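BH1408 protein (Bacillus halodurans, PDB 4E0A) probably acts as a GNAT-family N-acetyltransferase, transferring an acetyl group to an amine. Local coordinates at residues 132-135 with 136-139; 19-22 with 23-27. The protein carries 1 engineered substitution. All blocks are in the same frame, centred on the assembly; numbering follows the deposited sequence.

Interaction 1 of 2, residues 132-135 with 136-139; sequences FNDR and AKAF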
loop_
_atom_site.group_PDB
_atom_site.type_symbol
_atom_site.label_atom_id
_atom_site.label_comp_id
_atom_site.label_asym_id
_atom_site.label_seq_id
_atom_site.Cartn_x
_atom_site.Cartn_y
_atom_site.Cartn_z
ATOM N N PHE A 132 10.585 3.029 8.361
ATOM C CA PHE A 132 11.440 3.348 9.510
ATOM C C PHE A 132 11.315 2.332 10.656
ATOM O O PHE A 132 12.166 2.291 11.552
ATOM C CB PHE A 132 11.093 4.733 10.060
ATOM C CG PHE A 132 9.778 4.777 10.823
ATOM C CD1 PHE A 132 8.599 5.112 10.182
ATOM C CD2 PHE A 132 9.733 4.474 12.175
ATOM C CE1 PHE A 132 7.405 5.153 10.878
ATOM C CE2 PHE A 132 8.546 4.509 12.872
ATOM C CZ PHE A 132 7.385 4.850 12.231
ATOM N N ASN A 133 10.239 1.550 10.633
ATOM C CA ASN A 133 9.808 0.766 11.792
ATOM C C ASN A 133 10.543 -0.574 11.854
ATOM O O ASN A 133 9.972 -1.635 11.570
ATOM C CB ASN A 133 8.287 0.575 11.736
ATOM C CG ASN A 133 7.692 0.098 13.044
ATOM O OD1 ASN A 133 8.406 -0.281 13.971
ATOM N ND2 ASN A 133 6.358 0.097 13.114
ATOM N N ASP A 134 11.815 -0.515 12.237
ATOM C CA ASP A 134 12.670 -1.694 12.239
ATOM C C ASP A 134 12.183 -2.727 13.242
ATOM O O ASP A 134 12.222 -3.929 12.980
ATOM C CB ASP A 134 14.108 -1.305 12.561
ATOM C CG ASP A 134 14.889 -0.888 11.327
ATOM O OD1 ASP A 134 14.509 -1.296 10.211
ATOM O OD2 ASP A 134 15.891 -0.164 11.473
ATOM N N ARG A 135 11.700 -2.256 14.385
ATOM C CA ARG A 135 11.227 -3.165 15.414
ATOM C C ARG A 135 10.068 -4.030 14.903
ATOM O O ARG A 135 10.073 -5.255 15.073
ATOM C CB ARG A 135 10.851 -2.398 16.687
ATOM C CG ARG A 135 10.497 -3.302 17.849
ATOM C CD ARG A 135 9.786 -2.531 18.949
ATOM N NE ARG A 135 8.575 -1.883 18.448
ATOM C CZ ARG A 135 7.424 -2.512 18.224
ATOM N NH1 ARG A 135 7.321 -3.818 18.451
ATOM N NH2 ARG A 135 6.373 -1.837 17.765
ATOM N N ALA A 136 9.106 -3.417 14.221
ATOM C CA ALA A 136 7.989 -4.185 13.678
ATOM C C ALA A 136 8.384 -5.091 12.516
ATOM O O ALA A 136 7.892 -6.218 12.394
ATOM C CB ALA A 136 6.846 -3.249 13.274
ATOM N N LYS A 137 9.262 -4.613 11.640
ATOM C CA LYS A 137 9.725 -5.456 10.542
ATOM C C LYS A 137 10.406 -6.745 11.046
ATOM O O LYS A 137 10.138 -7.839 10.540
ATOM C CB LYS A 137 10.644 -4.676 9.594
ATOM C CG LYS A 137 9.894 -3.614 8.774
ATOM C CD LYS A 137 10.714 -3.095 7.589
ATOM C CE LYS A 137 11.780 -2.107 8.017
ATOM N NZ LYS A 137 12.453 -1.469 6.837
ATOM N N ALA A 138 11.274 -6.614 12.041
ATOM C CA ALA A 138 11.967 -7.777 12.601
ATOM C C ALA A 138 10.973 -8.746 13.220
ATOM O O ALA A 138 11.145 -9.950 13.138
ATOM C CB ALA A 138 12.989 -7.346 13.629
ATOM N N PHE A 139 9.941 -8.205 13.852
ATOM C CA PHE A 139 8.922 -9.027 14.499
ATOM C C PHE A 139 8.168 -9.797 13.420
ATOM O O PHE A 139 8.044 -11.012 13.489
ATOM C CB PHE A 139 7.980 -8.132 15.311
ATOM C CG PHE A 139 6.765 -8.830 15.858
ATOM C CD1 PHE A 139 6.851 -9.626 16.989
ATOM C CD2 PHE A 139 5.525 -8.647 15.261
ATOM C CE1 PHE A 139 5.723 -10.262 17.500
ATOM C CE2 PHE A 139 4.392 -9.262 15.765
ATOM C CZ PHE A 139 4.491 -10.082 16.883
#

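Interaction 2 of 2, residues 19-22 with 23-27; sequences TQVH and EAHVK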
loop_
_atom_site.group_PDB
_atom_site.type_symbol
_atom_site.label_atom_id
_atom_site.label_comp_id
_atom_site.label_asym_id
_atom_site.label_seq_id
_atom_site.Cartn_x
_atom_site.Cartn_y
_atom_site.Cartn_z
ATOM N N THR A 19 -1.896 5.031 21.083
ATOM C CA THR A 19 -1.169 6.294 21.170
ATOM C C THR A 19 0.355 6.129 21.241
ATOM O O THR A 19 1.076 6.907 20.609
ATOM C CB THR A 19 -1.703 7.158 22.329
ATOM O OG1 THR A 19 -3.044 7.549 22.014
ATOM C CG2 THR A 19 -0.849 8.421 22.522
ATOM N N GLN A 20 0.845 5.144 22.006
ATOM C CA GLN A 20 2.277 4.846 22.015
ATOM C C GLN A 20 2.782 4.686 20.588
ATOM O O GLN A 20 3.763 5.322 20.189
ATOM C CB GLN A 20 2.582 3.558 22.795
ATOM C CG GLN A 20 2.248 3.605 24.260
ATOM C CD GLN A 20 2.499 2.276 24.953
ATOM O OE1 GLN A 20 3.022 1.331 24.353
ATOM N NE2 GLN A 20 2.122 2.194 26.222
ATOM N N VAL A 21 2.103 3.838 19.819
ATOM C CA VAL A 21 2.525 3.574 18.448
ATOM C C VAL A 21 2.311 4.803 17.555
ATOM O O VAL A 21 3.175 5.141 16.737
ATOM C CB VAL A 21 1.841 2.315 17.857
ATOM C CG1 VAL A 21 2.076 2.217 16.354
ATOM C CG2 VAL A 21 2.364 1.052 18.555
ATOM N N HIS A 22 1.188 5.495 17.735
ATOM C CA HIS A 22 0.946 6.680 16.922
ATOM C C HIS A 22 2.031 7.724 17.128
ATOM O O HIS A 22 2.565 8.271 16.162
ATOM C CB HIS A 22 -0.406 7.327 17.188
ATOM C CG HIS A 22 -0.731 8.384 16.182
ATOM N ND1 HIS A 22 -0.991 8.081 14.866
ATOM C CD2 HIS A 22 -0.765 9.734 16.276
ATOM C CE1 HIS A 22 -1.211 9.200 14.195
ATOM N NE2 HIS A 22 -1.083 10.216 15.027
ATOM N N GLU A 23 2.363 7.990 18.386
ATOM C CA GLU A 23 3.410 8.957 18.684
ATOM C C GLU A 23 4.778 8.577 18.082
ATOM O O GLU A 23 5.533 9.453 17.664
ATOM C CB GLU A 23 3.508 9.219 20.190
ATOM C CG GLU A 23 2.521 10.275 20.672
ATOM C CD GLU A 23 2.829 11.663 20.092
ATOM O OE1 GLU A 23 3.959 12.166 20.300
ATOM O OE2 GLU A 23 1.946 12.246 19.419
ATOM N N ALA A 24 5.089 7.284 18.036
ATOM C CA ALA A 24 6.331 6.837 17.402
ATOM C C ALA A 24 6.332 7.260 15.946
ATOM O O ALA A 24 7.339 7.729 15.421
ATOM C CB ALA A 24 6.482 5.326 17.513
ATOM N N HIS A 25 5.180 7.119 15.305
ATOM C CA HIS A 25 5.043 7.437 13.894
ATOM C C HIS A 25 5.090 8.954 13.686
ATOM O O HIS A 25 5.688 9.436 12.721
ATOM C CB HIS A 25 3.759 6.800 13.319
ATOM C CG HIS A 25 3.886 5.323 13.059
ATOM N ND1 HIS A 25 3.887 4.383 14.069
ATOM C CD2 HIS A 25 4.035 4.629 11.903
ATOM C CE1 HIS A 25 4.021 3.174 13.547
ATOM N NE2 HIS A 25 4.128 3.296 12.234
ATOM N N VAL A 26 4.485 9.707 14.598
ATOM C CA VAL A 26 4.569 11.170 14.538
ATOM C C VAL A 26 6.027 11.625 14.654
ATOM O O VAL A 26 6.474 12.514 13.934
ATOM C CB VAL A 26 3.711 11.840 15.627
ATOM C CG1 VAL A 26 4.041 13.333 15.750
ATOM C CG2 VAL A 26 2.235 11.628 15.319
ATOM N N LYS A 27 6.768 10.979 15.546
ATOM C CA LYS A 27 8.167 11.303 15.775
ATOM C C LYS A 27 9.000 11.119 14.507
ATOM O O LYS A 27 9.807 11.986 14.150
ATOM C CB LYS A 27 8.704 10.415 16.899
ATOM C CG LYS A 27 10.050 10.825 17.476
ATOM C CD LYS A 27 10.266 10.139 18.826
ATOM C CE LYS A 27 11.665 10.382 19.368
ATOM N NZ LYS A 27 12.713 9.896 18.427
#

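Interaction 1 of 2, residues 132-135 with 136-139
A138 N donates to D134 O at 3.0 Å in the opening turn of helix 134-142, the helix that follows strand 124-130 in the GNAT fold. N133 is its N-cap and works with both backbone and side chain. The backbone O of N133 takes K137 N at 3.1 Å, while N133 OD1 accepts from A136 N at 3.2 Å. The capping N-H arrives well above the plane of the amide, 61° out of it, and so does not use a lone pair. With CG anti to the backbone N (chi1 -165°), the N133 amide lies beside the A136 methyl, and A136 CB is 3.4 Å from N133 ND2. F139 N continues the ladder to R135 O. On the outer side of the turn, D134 and K137 cross obliquely; K137 CE passes 3.6 Å from D134 OD1, and the salt bridge from D134 OD1 to K137 NZ is long at 4.0 Å. K137, bent at chi3 (-77°), reaches back to D131 O, to which its NZ is hydrogen-bonded. A136 and K137 also pack on V129 of strand 124-130. Nearer the backbone, K137 CG lies 3.4 Å from N133 O.

Interaction 2 of 2, residues 19-22 with 23-27
V21 O receives two hydrogen bonds from H25 within helix 11-28 of the GNAT fold. H25 N lies 3.2 Å from V21 O in the ordinary i to i+4 pattern, and the ring atom H25 ND1 lies 2.9 Å from V21 O. The two donors come from opposite faces of the V21 carbonyl plane, and the ring N-H is fairly straight at 164°, with V21 O close to the plane of the imidazole. A first torsion of -77°, with CG beside the backbone N, turns the ring back over the preceding turn and brings ND1 to that oxygen. Other backbone bonds run in the same sense: E23 N to T19 O at 2.8 Å, A24 N to Q20 O, and V26 N to H22 O at 2.9 Å.

Nonpolar packing follows the same spacing. V21 lies alongside H25, pointing the same way, and V21 CG1 is 3.5 Å from H25 CE1. The side chains of H22 and V26 cross, with V26 CG2 3.6 Å from H22 NE2.

The H25 ring makes edge-to-face contacts with F33 and with F132, which precedes helix 134-142, while H22 packs on T82 of the second subunit. Replacing H25 by an alanine removes the ring, which would probably leave V21 O with the backbone bond alone and F33 and F132 without their aromatic partner. H22 NE2 bonds R34 O, E23 OE2 bonds S35 OG and T19 OG1 shares a hydrogen bond with T39 OG1, fastening the helix to the segment that leads on to helix 42-50. Q20 instead spans to D97 and E98, just past strand 86-96.

Overall arrangement
Interactions 1 and 2 are both surface contacts, each within a single helix, and each includes just one buried residue: A136 in the first, H22 in the second. Interaction 1 lies at the beginning of helix 134-142, where the N133 side chain caps the N-H of A136 and charged residues flank the turn. Interaction 2 belongs to the later part of helix 11-28, where a histidine ring supplements the backbone ladder and polar side chains tie to loops. Their centres are 14 Å apart, yet F132 CZ lies 3.4 Å from H25 CD2, and the H25 ring joins helix 11-28 to the residues that lead into helix 134-142.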